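Local coordinates for protein aminopeptidase C (Lactobacillus rhamnosus, PDB 4K7C) that probably removes amino acids from the amino ends of peptides, as a papain-like cysteine aminopeptidase of the bleomycin hydrolase type assembled from six subunits, at residues 51-56 and 370-375; 78-83 and 91-96; 125-130 and 436-441. One frame throughout, in Å; residues are numbered along the deposited sequence.

Contact 1. Residues 51-56 and 370-375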
ATOM      1  N   THR A  51      -6.345  29.259 -15.705  1.00 22.52           N
ATOM      2  CA  THR A  51      -6.342  29.815 -17.033  1.00 22.23           C
ATOM      3  C   THR A  51      -5.749  31.215 -16.997  1.00 20.21           C
ATOM      4  O   THR A  51      -6.164  32.020 -16.185  1.00 18.38           O
ATOM      5  CB  THR A  51      -7.779  29.899 -17.595  1.00 21.93           C
ATOM      6  OG1 THR A  51      -8.383  28.612 -17.471  1.00 25.14           O
ATOM      7  CG2 THR A  51      -7.753  30.336 -19.037  1.00 23.77           C
ATOM      8  N   PHE A  52      -4.872  31.518 -17.942  1.00 18.30           N
ATOM      9  CA  PHE A  52      -4.068  32.722 -17.934  1.00 17.85           C
ATOM     10  C   PHE A  52      -3.902  33.357 -19.297  1.00 18.44           C
ATOM     11  O   PHE A  52      -3.434  32.714 -20.245  1.00 17.60           O
ATOM     12  CB  PHE A  52      -2.677  32.430 -17.373  1.00 19.55           C
ATOM     13  CG  PHE A  52      -2.706  31.673 -16.067  1.00 17.32           C
ATOM     14  CD1 PHE A  52      -2.766  32.363 -14.873  1.00 18.39           C
ATOM     15  CD2 PHE A  52      -2.644  30.296 -16.045  1.00 17.24           C
ATOM     16  CE1 PHE A  52      -2.847  31.697 -13.653  1.00 18.01           C
ATOM     17  CE2 PHE A  52      -2.591  29.585 -14.826  1.00 17.17           C
ATOM     18  CZ  PHE A  52      -2.704  30.297 -13.616  1.00 17.07           C
ATOM     19  N   SER A  53      -4.340  34.597 -19.404  1.00 19.28           N
ATOM     20  CA  SER A  53      -4.268  35.328 -20.688  1.00 20.37           C
ATOM     21  C   SER A  53      -2.832  35.446 -21.206  1.00 20.02           C
ATOM     22  O   SER A  53      -2.632  35.421 -22.412  1.00 20.12           O
ATOM     23  CB  SER A  53      -4.992  36.719 -20.600  1.00 20.03           C
ATOM     24  OG  SER A  53      -4.301  37.624 -19.784  1.00 21.68           O
ATOM     25  N   ILE A  54      -1.851  35.515 -20.302  1.00 20.46           N
ATOM     26  CA  ILE A  54      -0.412  35.478 -20.676  1.00 22.20           C
ATOM     27  C   ILE A  54       0.148  34.222 -20.062  1.00 21.21           C
ATOM     28  O   ILE A  54       0.091  34.059 -18.842  1.00 21.49           O
ATOM     29  CB  ILE A  54       0.337  36.672 -20.064  1.00 23.39           C
ATOM     30  CG1 ILE A  54      -0.345  37.884 -20.643  1.00 24.12           C
ATOM     31  CG2 ILE A  54       1.854  36.536 -20.382  1.00 23.46           C
ATOM     32  CD1 ILE A  54       0.196  39.162 -20.147  1.00 29.25           C
ATOM     33  N   GLU A  55       0.601  33.314 -20.896  1.00 18.40           N
ATOM     34  CA  GLU A  55       1.115  32.060 -20.417  1.00 19.96           C
ATOM     35  C   GLU A  55       2.320  31.620 -21.194  1.00 19.78           C
ATOM     36  O   GLU A  55       2.216  31.385 -22.416  1.00 21.11           O
ATOM     37  CB  GLU A  55       0.040  31.018 -20.516  1.00 19.39           C
ATOM     38  CG  GLU A  55       0.424  29.741 -19.782  1.00 19.89           C
ATOM     39  CD  GLU A  55      -0.733  28.729 -19.782  1.00 23.99           C
ATOM     40  OE1 GLU A  55      -1.601  28.813 -20.675  1.00 22.38           O
ATOM     41  OE2 GLU A  55      -0.803  27.857 -18.911  1.00 25.70           O
ATOM     42  N   LEU A  56       3.446  31.442 -20.521  1.00 19.94           N
ATOM     43  CA  LEU A  56       4.652  30.929 -21.180  1.00 20.02           C
ATOM     44  C   LEU A  56       4.570  29.410 -21.289  1.00 21.19           C
ATOM     45  O   LEU A  56       3.978  28.718 -20.432  1.00 18.39           O
ATOM     46  CB  LEU A  56       5.926  31.303 -20.393  1.00 19.79           C
ATOM     47  CG  LEU A  56       6.002  32.793 -19.982  1.00 21.43           C
ATOM     48  CD1 LEU A  56       7.262  33.128 -19.207  1.00 23.31           C
ATOM     49  CD2 LEU A  56       5.809  33.726 -21.111  1.00 24.50           C
ATOM     50  N   GLY A 370       3.181  33.000 -15.988  1.00 19.14           N
ATOM     51  CA  GLY A 370       1.901  33.411 -16.582  1.00 17.73           C
ATOM     52  C   GLY A 370       1.223  34.372 -15.628  1.00 18.00           C
ATOM     53  O   GLY A 370       1.589  34.475 -14.440  1.00 16.20           O
ATOM     54  N   VAL A 371       0.284  35.117 -16.202  1.00 18.08           N
ATOM     55  CA  VAL A 371      -0.572  36.093 -15.490  1.00 17.49           C
ATOM     56  C   VAL A 371      -1.812  36.276 -16.279  1.00 17.54           C
ATOM     57  O   VAL A 371      -1.743  36.307 -17.500  1.00 20.66           O
ATOM     58  CB  VAL A 371       0.177  37.453 -15.178  1.00 18.49           C
ATOM     59  CG1 VAL A 371       0.513  38.232 -16.462  1.00 20.33           C
ATOM     60  CG2 VAL A 371      -0.598  38.229 -14.129  1.00 18.61           C
ATOM     61  N   ASP A 372      -2.969  36.242 -15.612  1.00 16.91           N
ATOM     62  CA  ASP A 372      -4.259  36.470 -16.229  1.00 18.78           C
ATOM     63  C   ASP A 372      -4.516  37.940 -16.000  1.00 18.26           C
ATOM     64  O   ASP A 372      -4.633  38.444 -14.827  1.00 21.06           O
ATOM     65  CB  ASP A 372      -5.365  35.639 -15.550  1.00 17.69           C
ATOM     66  CG  ASP A 372      -6.601  35.492 -16.406  1.00 17.96           C
ATOM     67  OD1 ASP A 372      -6.484  35.487 -17.641  1.00 15.23           O
ATOM     68  OD2 ASP A 372      -7.696  35.302 -15.824  1.00 18.18           O
ATOM     69  N   LEU A 373      -4.728  38.598 -17.142  1.00 17.22           N
ATOM     70  CA  LEU A 373      -5.063  40.040 -17.127  1.00 19.75           C
ATOM     71  C   LEU A 373      -6.506  40.223 -17.620  1.00 19.16           C
ATOM     72  O   LEU A 373      -6.840  39.817 -18.734  1.00 21.37           O
ATOM     73  CB  LEU A 373      -4.107  40.762 -18.099  1.00 20.92           C
ATOM     74  CG  LEU A 373      -2.635  40.764 -17.738  1.00 21.67           C
ATOM     75  CD1 LEU A 373      -1.905  41.562 -18.848  1.00 22.97           C
ATOM     76  CD2 LEU A 373      -2.323  41.336 -16.379  1.00 24.70           C
ATOM     77  N   VAL A 374      -7.360  40.772 -16.772  1.00 21.13           N
ATOM     78  CA  VAL A 374      -8.774  41.019 -17.074  1.00 20.92           C
ATOM     79  C   VAL A 374      -9.009  42.527 -16.876  1.00 21.52           C
ATOM     80  O   VAL A 374      -8.648  43.113 -15.837  1.00 22.30           O
ATOM     81  CB  VAL A 374      -9.732  40.243 -16.140  1.00 20.90           C
ATOM     82  CG1 VAL A 374     -11.201  40.487 -16.550  1.00 24.33           C
ATOM     83  CG2 VAL A 374      -9.493  38.732 -16.218  1.00 22.25           C
ATOM     84  N   ASP A 375      -9.545  43.161 -17.913  1.00 26.79           N
ATOM     85  CA  ASP A 375      -9.642  44.672 -17.963  1.00 29.39           C
ATOM     86  C   ASP A 375      -8.295  45.344 -17.602  1.00 27.00           C
ATOM     87  O   ASP A 375      -8.211  46.364 -16.888  1.00 25.94           O
ATOM     88  CB  ASP A 375     -10.763  45.177 -17.051  1.00 32.86           C
ATOM     89  CG  ASP A 375     -12.137  44.550 -17.378  1.00 30.91           C
ATOM     90  OD1 ASP A 375     -12.357  44.240 -18.534  1.00 28.19           O
ATOM     91  OD2 ASP A 375     -13.008  44.403 -16.474  1.00 38.01           O
TER
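Ser53 is tied to strand 364-374 by two bonds, its N-H to the Asp372 carboxylate and its OG to the N-H of Leu373. The Ser53 hydroxyl, OG set between its own backbone N and carbonyl carbon (chi1 70°), lies 2.8 Å from Leu373 N, the bond nearly straight at 165°. Coming the other way, Asp372 OD1 receives Ser53 N at 2.9 Å, met on the anti side and somewhat out of the carboxylate plane. The ring of Phe52 meets the same backbone with its edge, CD1 4.0 Å from Asp372 N in the ring plane. Beyond Ser53 the chains pair as antiparallel strands: Ile54 and Val371 form a hydrogen-bonded pair, their side chains side by side and pointing the same way. Ile54 CD1 also presses tightly on Leu373 CD1, 3.4 Å away. With the carboxylate of Asp372 cut back to an alanine, the N-H of Ser53 would probably be left without this acceptor and the loop leading into strand 54-55 less firmly held. Tyr237 of a second subunit packs on both Ser53 and Asp372. Strand 54-55 borders strand 364-374, whose other edge pairs here with strand 377-384, while Ile54, Val371 and Leu373 lie against helix 298-310.

Contact 2. Residues 78-83 and 91-96. With GOL (glycerol), chain F.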
ATOM      1  N   THR A  78      14.481  29.160 -14.545  1.00 19.38           N
ATOM      2  CA  THR A  78      14.489  30.340 -15.454  1.00 17.81           C
ATOM      3  C   THR A  78      15.502  30.089 -16.589  1.00 19.43           C
ATOM      4  O   THR A  78      15.166  30.271 -17.750  1.00 18.46           O
ATOM      5  CB  THR A  78      14.730  31.708 -14.805  1.00 17.29           C
ATOM      6  OG1 THR A  78      16.003  31.837 -14.179  1.00 16.27           O
ATOM      7  CG2 THR A  78      13.575  31.995 -13.745  1.00 18.56           C
HETATM    8  N   MSE A  79      16.640  29.538 -16.233  1.00 18.56           N
HETATM    9  CA  MSE A  79      17.747  29.303 -17.239  1.00 20.14           C
HETATM   10  C   MSE A  79      17.384  28.175 -18.160  1.00 21.07           C
HETATM   11  O   MSE A  79      17.495  28.288 -19.365  1.00 19.46           O
HETATM   12  CB  MSE A  79      18.979  28.964 -16.394  1.00 20.33           C
HETATM   13  CG  MSE A  79      19.517  30.168 -15.716  1.00 18.56           C
HETATM   14 SE   MSE A  79      21.047  29.714 -14.606  1.00 25.36          SE
HETATM   15  CE  MSE A  79      21.004  31.419 -13.747  1.00 28.37           C
ATOM     16  N   ARG A  80      16.870  27.072 -17.604  1.00 19.72           N
ATOM     17  CA  ARG A  80      16.579  25.878 -18.422  1.00 18.30           C
ATOM     18  C   ARG A  80      15.401  26.101 -19.340  1.00 20.01           C
ATOM     19  O   ARG A  80      15.337  25.448 -20.386  1.00 18.90           O
ATOM     20  CB  ARG A  80      16.326  24.632 -17.568  1.00 20.50           C
ATOM     21  CG  ARG A  80      14.903  24.525 -16.999  1.00 21.23           C
ATOM     22  CD  ARG A  80      14.952  23.548 -15.838  1.00 19.90           C
ATOM     23  NE  ARG A  80      13.654  23.361 -15.184  1.00 19.20           N
ATOM     24  CZ  ARG A  80      12.775  22.423 -15.495  1.00 19.62           C
ATOM     25  NH1 ARG A  80      13.071  21.481 -16.389  1.00 19.11           N
ATOM     26  NH2 ARG A  80      11.628  22.372 -14.814  1.00 18.40           N
ATOM     27  N   HIS A  81      14.471  26.983 -18.987  1.00 19.94           N
ATOM     28  CA  HIS A  81      13.379  27.266 -19.980  1.00 19.69           C
ATOM     29  C   HIS A  81      13.966  28.019 -21.234  1.00 20.15           C
ATOM     30  O   HIS A  81      13.526  27.805 -22.354  1.00 22.45           O
ATOM     31  CB  HIS A  81      12.180  27.982 -19.354  1.00 19.26           C
ATOM     32  CG  HIS A  81      11.552  27.242 -18.211  1.00 17.06           C
ATOM     33  ND1 HIS A  81      11.362  25.875 -18.217  1.00 17.05           N
ATOM     34  CD2 HIS A  81      11.087  27.680 -17.020  1.00 17.89           C
ATOM     35  CE1 HIS A  81      10.797  25.510 -17.066  1.00 17.78           C
ATOM     36  NE2 HIS A  81      10.660  26.579 -16.314  1.00 18.09           N
ATOM     37  N   GLY A  82      14.960  28.880 -21.002  1.00 23.53           N
ATOM     38  CA  GLY A  82      15.733  29.486 -22.077  1.00 22.85           C
ATOM     39  C   GLY A  82      16.396  28.450 -22.976  1.00 23.58           C
ATOM     40  O   GLY A  82      16.223  28.465 -24.196  1.00 22.13           O
ATOM     41  N   ILE A  83      17.047  27.464 -22.342  1.00 20.76           N
ATOM     42  CA  ILE A  83      17.713  26.403 -23.094  1.00 22.13           C
ATOM     43  C   ILE A  83      16.752  25.589 -23.896  1.00 24.62           C
ATOM     44  O   ILE A  83      16.986  25.249 -25.123  1.00 22.42           O
ATOM     45  CB  ILE A  83      18.507  25.489 -22.143  1.00 22.01           C
ATOM     46  CG1 ILE A  83      19.629  26.277 -21.495  1.00 20.92           C
ATOM     47  CG2 ILE A  83      19.053  24.266 -22.868  1.00 21.73           C
ATOM     48  CD1 ILE A  83      20.391  25.496 -20.418  1.00 19.96           C
ATOM     49  N   ASP A  91      11.775  19.772 -21.693  1.00 24.16           N
ATOM     50  CA  ASP A  91      11.962  19.295 -20.304  1.00 23.86           C
ATOM     51  C   ASP A  91      13.416  19.178 -19.819  1.00 23.71           C
ATOM     52  O   ASP A  91      13.747  18.493 -18.797  1.00 22.05           O
ATOM     53  CB  ASP A  91      11.240  17.969 -20.090  1.00 25.70           C
ATOM     54  CG  ASP A  91       9.708  18.102 -20.257  1.00 25.71           C
ATOM     55  OD1 ASP A  91       9.144  19.221 -20.262  1.00 27.18           O
ATOM     56  OD2 ASP A  91       9.089  17.018 -20.474  1.00 28.01           O
ATOM     57  N   PHE A  92      14.307  19.808 -20.552  1.00 21.40           N
ATOM     58  CA  PHE A  92      15.727  19.726 -20.186  1.00 20.42           C
ATOM     59  C   PHE A  92      15.931  20.239 -18.744  1.00 20.00           C
ATOM     60  O   PHE A  92      15.242  21.194 -18.307  1.00 20.40           O
ATOM     61  CB  PHE A  92      16.550  20.600 -21.099  1.00 19.19           C
ATOM     62  CG  PHE A  92      18.019  20.582 -20.732  1.00 19.23           C
ATOM     63  CD1 PHE A  92      18.808  19.471 -20.988  1.00 20.84           C
ATOM     64  CD2 PHE A  92      18.580  21.679 -20.105  1.00 22.57           C
ATOM     65  CE1 PHE A  92      20.179  19.462 -20.658  1.00 21.75           C
ATOM     66  CE2 PHE A  92      19.945  21.662 -19.791  1.00 22.30           C
ATOM     67  CZ  PHE A  92      20.713  20.548 -20.015  1.00 19.66           C
ATOM     68  N   GLU A  93      16.774  19.557 -17.964  1.00 20.10           N
ATOM     69  CA  GLU A  93      17.082  20.038 -16.614  1.00 20.00           C
ATOM     70  C   GLU A  93      18.600  20.254 -16.387  1.00 18.97           C
ATOM     71  O   GLU A  93      19.403  19.494 -16.875  1.00 19.67           O
ATOM     72  CB  GLU A  93      16.631  19.069 -15.509  1.00 21.53           C
ATOM     73  CG  GLU A  93      15.286  19.192 -14.882  1.00 25.72           C
ATOM     74  CD  GLU A  93      15.105  18.172 -13.729  1.00 21.55           C
ATOM     75  OE1 GLU A  93      15.034  16.979 -14.063  1.00 21.20           O
ATOM     76  OE2 GLU A  93      15.183  18.532 -12.508  1.00 21.91           O
ATOM     77  N   LEU A  94      18.909  21.319 -15.646  1.00 19.01           N
ATOM     78  CA  LEU A  94      20.255  21.562 -15.143  1.00 19.36           C
ATOM     79  C   LEU A  94      20.434  20.895 -13.805  1.00 18.86           C
ATOM     80  O   LEU A  94      19.409  20.693 -13.063  1.00 17.58           O
ATOM     81  CB  LEU A  94      20.488  23.067 -15.029  1.00 17.70           C
ATOM     82  CG  LEU A  94      20.404  23.843 -16.355  1.00 18.60           C
ATOM     83  CD1 LEU A  94      20.126  25.375 -16.226  1.00 18.21           C
ATOM     84  CD2 LEU A  94      21.654  23.558 -17.203  1.00 18.16           C
ATOM     85  N   SER A  95      21.691  20.640 -13.434  1.00 18.12           N
ATOM     86  CA  SER A  95      22.000  19.982 -12.182  1.00 16.51           C
ATOM     87  C   SER A  95      21.821  20.911 -10.976  1.00 15.15           C
ATOM     88  O   SER A  95      22.626  21.785 -10.725  1.00 16.10           O
ATOM     89  CB  SER A  95      23.421  19.467 -12.189  1.00 18.39           C
ATOM     90  OG  SER A  95      23.803  18.858 -11.032  1.00 15.04           O
ATOM     91  N   GLN A  96      20.797  20.622 -10.179  1.00 15.41           N
ATOM     92  CA  GLN A  96      20.693  21.315  -8.870  1.00 16.47           C
ATOM     93  C   GLN A  96      21.675  20.838  -7.818  1.00 15.91           C
ATOM     94  O   GLN A  96      21.903  21.547  -6.886  1.00 17.19           O
ATOM     95  CB  GLN A  96      19.247  21.208  -8.358  1.00 16.35           C
ATOM     96  CG  GLN A  96      18.228  21.531  -9.416  1.00 17.15           C
ATOM     97  CD  GLN A  96      17.717  20.365 -10.168  1.00 18.08           C
ATOM     98  OE1 GLN A  96      18.262  19.249 -10.114  1.00 17.88           O
ATOM     99  NE2 GLN A  96      16.681  20.631 -11.016  1.00 19.14           N
TER
HETATM  100  C1  GOL F 505      11.486  16.097 -14.482  1.00 43.09           C
HETATM  101  O1  GOL F 505      11.188  14.723 -14.720  1.00 50.42           O
HETATM  102  C2  GOL F 505      11.662  16.837 -15.816  1.00 39.21           C
HETATM  103  O2  GOL F 505      12.920  16.502 -16.448  1.00 40.06           O
HETATM  104  C3  GOL F 505      11.689  18.353 -15.594  1.00 31.75           C
HETATM  105  O3  GOL F 505      11.680  18.930 -16.894  1.00 31.79           O
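Arg80 stretches its aliphatic chain past the carbonyl of Phe92, with CD 3.4 Å from Phe92 O, and then turns its guanidinium edge to the same oxygen. Arg80 NH1 bonds to Phe92 O at 2.9 Å; the acceptor lies in the guanidinium plane, yet the donor sits well above the carbonyl plane, not on a lone pair. CG stands between the backbone N and carbonyl carbon (chi1 81°), and the extended chain from there carries NH1 out to the loop. A second bond from Arg80 NH1, also 2.9 Å, reaches O3 of a glycerol probably left from crystallisation, which lies close to Asp91 O as well. NE bonds to Asn77 and NH2 to Glu384 and Ala60, a set of partners that fixes the rotation of the guanidinium.

Apolar contacts flank this polar grip. Leu94 and Ile83 reach toward each other tip to tip, CD2 of Leu94 to CD1 of Ile83 being 4.0 Å, and Leu94 CD1 rests 3.8 Å from CB of Met79, present here as selenomethionine. Ile83 CG2 meets Phe92 CD2 obliquely at 3.8 Å. The loop runs back along helix 70-87, and Ser95 then caps helix 96-117. Helix 245-253 covers the apolar side through Phe248, Phe249 and Val253, and Ile149 of helix 142-152 touches Met79.

Contact 3. Residues 125-130 and 436-441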
ATOM      1  N   SER A 125      26.953  37.405  22.303  1.00 26.69           N
ATOM      2  CA  SER A 125      26.454  38.589  21.611  1.00 25.47           C
ATOM      3  C   SER A 125      25.439  38.177  20.519  1.00 25.55           C
ATOM      4  O   SER A 125      25.458  37.109  20.035  1.00 21.48           O
ATOM      5  CB  SER A 125      27.596  39.394  21.033  1.00 27.35           C
ATOM      6  OG  SER A 125      28.262  38.682  20.000  1.00 25.83           O
ATOM      7  N   ARG A 126      24.510  39.046  20.201  1.00 24.14           N
ATOM      8  CA  ARG A 126      23.471  38.729  19.270  1.00 20.88           C
ATOM      9  C   ARG A 126      24.001  38.266  17.900  1.00 22.83           C
ATOM     10  O   ARG A 126      23.485  37.302  17.319  1.00 20.89           O
ATOM     11  CB  ARG A 126      22.553  39.910  19.136  1.00 21.32           C
ATOM     12  CG  ARG A 126      21.222  39.565  18.463  1.00 22.18           C
ATOM     13  CD  ARG A 126      20.320  40.771  18.488  1.00 22.83           C
ATOM     14  NE  ARG A 126      19.065  40.455  17.846  1.00 22.00           N
ATOM     15  CZ  ARG A 126      18.083  41.313  17.688  1.00 24.11           C
ATOM     16  NH1 ARG A 126      18.223  42.596  18.038  1.00 26.85           N
ATOM     17  NH2 ARG A 126      16.990  40.923  17.109  1.00 22.36           N
ATOM     18  N   LYS A 127      25.047  38.904  17.394  1.00 21.70           N
ATOM     19  CA  LYS A 127      25.524  38.535  16.064  1.00 21.46           C
ATOM     20  C   LYS A 127      26.287  37.196  16.096  1.00 19.87           C
ATOM     21  O   LYS A 127      26.217  36.427  15.133  1.00 20.71           O
ATOM     22  CB  LYS A 127      26.403  39.676  15.489  1.00 24.38           C
ATOM     23  CG  LYS A 127      25.633  40.858  14.978  1.00 27.12           C
ATOM     24  CD  LYS A 127      26.651  41.908  14.478  1.00 32.16           C
ATOM     25  CE  LYS A 127      26.019  43.272  14.266  1.00 36.27           C
ATOM     26  NZ  LYS A 127      27.059  44.235  13.740  1.00 36.90           N
ATOM     27  N   VAL A 128      27.051  36.911  17.154  1.00 19.81           N
ATOM     28  CA  VAL A 128      27.797  35.652  17.238  1.00 19.52           C
ATOM     29  C   VAL A 128      26.766  34.537  17.425  1.00 23.52           C
ATOM     30  O   VAL A 128      26.799  33.507  16.738  1.00 21.23           O
ATOM     31  CB  VAL A 128      28.914  35.626  18.306  1.00 20.43           C
ATOM     32  CG1 VAL A 128      29.527  34.251  18.398  1.00 24.73           C
ATOM     33  CG2 VAL A 128      29.962  36.692  17.893  1.00 22.23           C
ATOM     34  N   ALA A 129      25.741  34.830  18.252  1.00 19.58           N
ATOM     35  CA  ALA A 129      24.701  33.791  18.484  1.00 21.75           C
ATOM     36  C   ALA A 129      23.979  33.494  17.190  1.00 21.00           C
ATOM     37  O   ALA A 129      23.675  32.334  16.933  1.00 20.34           O
ATOM     38  CB  ALA A 129      23.698  34.217  19.518  1.00 21.44           C
ATOM     39  N   PHE A 130      23.717  34.508  16.387  1.00 20.59           N
ATOM     40  CA  PHE A 130      22.985  34.315  15.089  1.00 23.43           C
ATOM     41  C   PHE A 130      23.751  33.450  14.091  1.00 26.00           C
ATOM     42  O   PHE A 130      23.197  32.525  13.469  1.00 21.91           O
ATOM     43  CB  PHE A 130      22.713  35.696  14.519  1.00 25.40           C
ATOM     44  CG  PHE A 130      21.965  35.665  13.235  1.00 27.31           C
ATOM     45  CD1 PHE A 130      20.611  35.524  13.236  1.00 31.40           C
ATOM     46  CD2 PHE A 130      22.646  35.712  12.045  1.00 26.67           C
ATOM     47  CE1 PHE A 130      19.922  35.472  12.056  1.00 30.12           C
ATOM     48  CE2 PHE A 130      21.957  35.679  10.853  1.00 30.87           C
ATOM     49  CZ  PHE A 130      20.596  35.546  10.876  1.00 28.41           C
ATOM     50  N   LEU A 436      21.050  46.282   6.286  1.00 25.58           N
ATOM     51  CA  LEU A 436      20.105  45.749   7.253  1.00 23.35           C
ATOM     52  C   LEU A 436      20.830  44.821   8.217  1.00 23.99           C
ATOM     53  O   LEU A 436      21.857  44.213   7.891  1.00 24.12           O
ATOM     54  CB  LEU A 436      19.005  45.019   6.513  1.00 25.03           C
ATOM     55  CG  LEU A 436      18.282  45.888   5.469  1.00 23.42           C
ATOM     56  CD1 LEU A 436      17.421  45.074   4.516  1.00 23.73           C
ATOM     57  CD2 LEU A 436      17.511  47.020   6.129  1.00 24.27           C
ATOM     58  N   ALA A 437      20.247  44.664   9.395  1.00 23.71           N
ATOM     59  CA  ALA A 437      20.725  43.729  10.408  1.00 25.25           C
ATOM     60  C   ALA A 437      20.655  42.252   9.915  1.00 23.41           C
ATOM     61  O   ALA A 437      19.856  41.877   9.126  1.00 23.69           O
ATOM     62  CB  ALA A 437      19.871  43.904  11.697  1.00 25.84           C
ATOM     63  N   PRO A 438      21.492  41.345  10.473  1.00 24.03           N
ATOM     64  CA  PRO A 438      21.540  39.948   9.950  1.00 26.39           C
ATOM     65  C   PRO A 438      20.196  39.180   9.978  1.00 25.88           C
ATOM     66  O   PRO A 438      19.907  38.300   9.130  1.00 24.49           O
ATOM     67  CB  PRO A 438      22.567  39.276  10.875  1.00 26.80           C
ATOM     68  CG  PRO A 438      23.439  40.397  11.340  1.00 24.89           C
ATOM     69  CD  PRO A 438      22.574  41.620  11.437  1.00 27.21           C
ATOM     70  N   TRP A 439      19.428  39.512  11.005  1.00 24.60           N
ATOM     71  CA  TRP A 439      18.157  38.863  11.378  1.00 28.70           C
ATOM     72  C   TRP A 439      17.020  39.676  10.750  1.00 31.62           C
ATOM     73  O   TRP A 439      15.847  39.474  11.067  1.00 31.76           O
ATOM     74  CB  TRP A 439      18.020  38.871  12.945  1.00 28.89           C
ATOM     75  CG  TRP A 439      18.428  40.153  13.601  1.00 25.60           C
ATOM     76  CD1 TRP A 439      17.696  41.291  13.728  1.00 26.21           C
ATOM     77  CD2 TRP A 439      19.695  40.432  14.154  1.00 28.69           C
ATOM     78  NE1 TRP A 439      18.452  42.289  14.342  1.00 29.34           N
ATOM     79  CE2 TRP A 439      19.663  41.750  14.673  1.00 27.68           C
ATOM     80  CE3 TRP A 439      20.855  39.681  14.309  1.00 30.45           C
ATOM     81  CZ2 TRP A 439      20.784  42.346  15.235  1.00 32.86           C
ATOM     82  CZ3 TRP A 439      21.935  40.263  14.919  1.00 26.40           C
ATOM     83  CH2 TRP A 439      21.908  41.577  15.355  1.00 30.30           C
ATOM     84  N   ASP A 440      17.343  40.632   9.886  1.00 29.76           N
ATOM     85  CA  ASP A 440      16.258  41.268   9.085  1.00 27.28           C
ATOM     86  C   ASP A 440      15.423  40.271   8.325  1.00 25.07           C
ATOM     87  O   ASP A 440      15.921  39.268   7.810  1.00 28.42           O
ATOM     88  CB  ASP A 440      16.829  42.304   8.081  1.00 25.90           C
ATOM     89  CG  ASP A 440      15.742  43.233   7.534  1.00 23.74           C
ATOM     90  OD1 ASP A 440      15.103  42.881   6.508  1.00 22.68           O
ATOM     91  OD2 ASP A 440      15.628  44.342   8.104  1.00 27.11           O
ATOM     92  N   PRO A 441      14.079  40.543   8.164  1.00 25.73           N
ATOM     93  CA  PRO A 441      13.359  39.566   7.409  1.00 24.52           C
ATOM     94  C   PRO A 441      13.747  39.396   5.984  1.00 26.03           C
ATOM     95  O   PRO A 441      13.462  38.358   5.457  1.00 26.24           O
ATOM     96  CB  PRO A 441      11.918  40.055   7.407  1.00 24.54           C
ATOM     97  CG  PRO A 441      11.901  41.264   8.192  1.00 27.49           C
ATOM     98  CD  PRO A 441      13.179  41.447   8.901  1.00 25.34           C
TER
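Arg126 lays its side chain from CG outward across one face of the Trp439 indole. Its CB comes only to the rim, 4.2 Å from Trp439 CH2; CG passes over CZ3 and CH2; CD sits above the six-membered ring, 3.8 Å from its centroid, as a CH-pi contact. NE then crosses the shared bond region near CE2, and CZ lies 3.7 Å from the centroid of the five-membered ring in a cation-pi contact. At the end NH2 rests over NE1 and CD1, while NH1 turns to the backbone oxygen of Asp124 in a third subunit. The guanidinium is nearly parallel to the indole, planes 6° apart. CG lies opposite the backbone N (chi1 -165°), and the extended chain beyond brings CD and the guanidinium over the rings.

Ala437 to Asp440 form a type I beta turn after strand 434-436, in the C-terminal part of this papain-like chain, and the turn offers Trp439 to the first turn of helix 126-133. The opposite face of the indole is covered by the turn itself, through Ala437 CB and Pro438 CD. Lys127 CG meets the indole edge at Trp439 CZ3, 3.7 Å away, and its NZ forms a salt bridge with Glu280. One turn along the helix, CE2 of Phe130 is 3.6 Å from Pro438 CB, which lies off-centre over the ring in a CH-pi contact, 4.1 Å from its centroid; Phe130 CE1 is 4.0 Å from Trp439 CB.

In the fold
Along the chain, the segments of contact 1 enclose contact 2, and they alternate with those of contact 3, whose 436-441 follows 370-375. Contacts 1 and 2 are the closest in space of the three pairs but do not touch, with centres about 23 Å apart and nearest atoms about 7 Å; strand 54-55 leads on to helix 70-87. Contact 3 lies across the chain's centre from both, its centre about 40 Å and about 35 Å from those of contacts 1 and 2. Contacts 1 and 3 each tie an early segment to a late one and lie by other subunits of the hexamer, whereas contact 2 joins helix 70-87 to the loop leading into helix 96-117, with no other chain touching it.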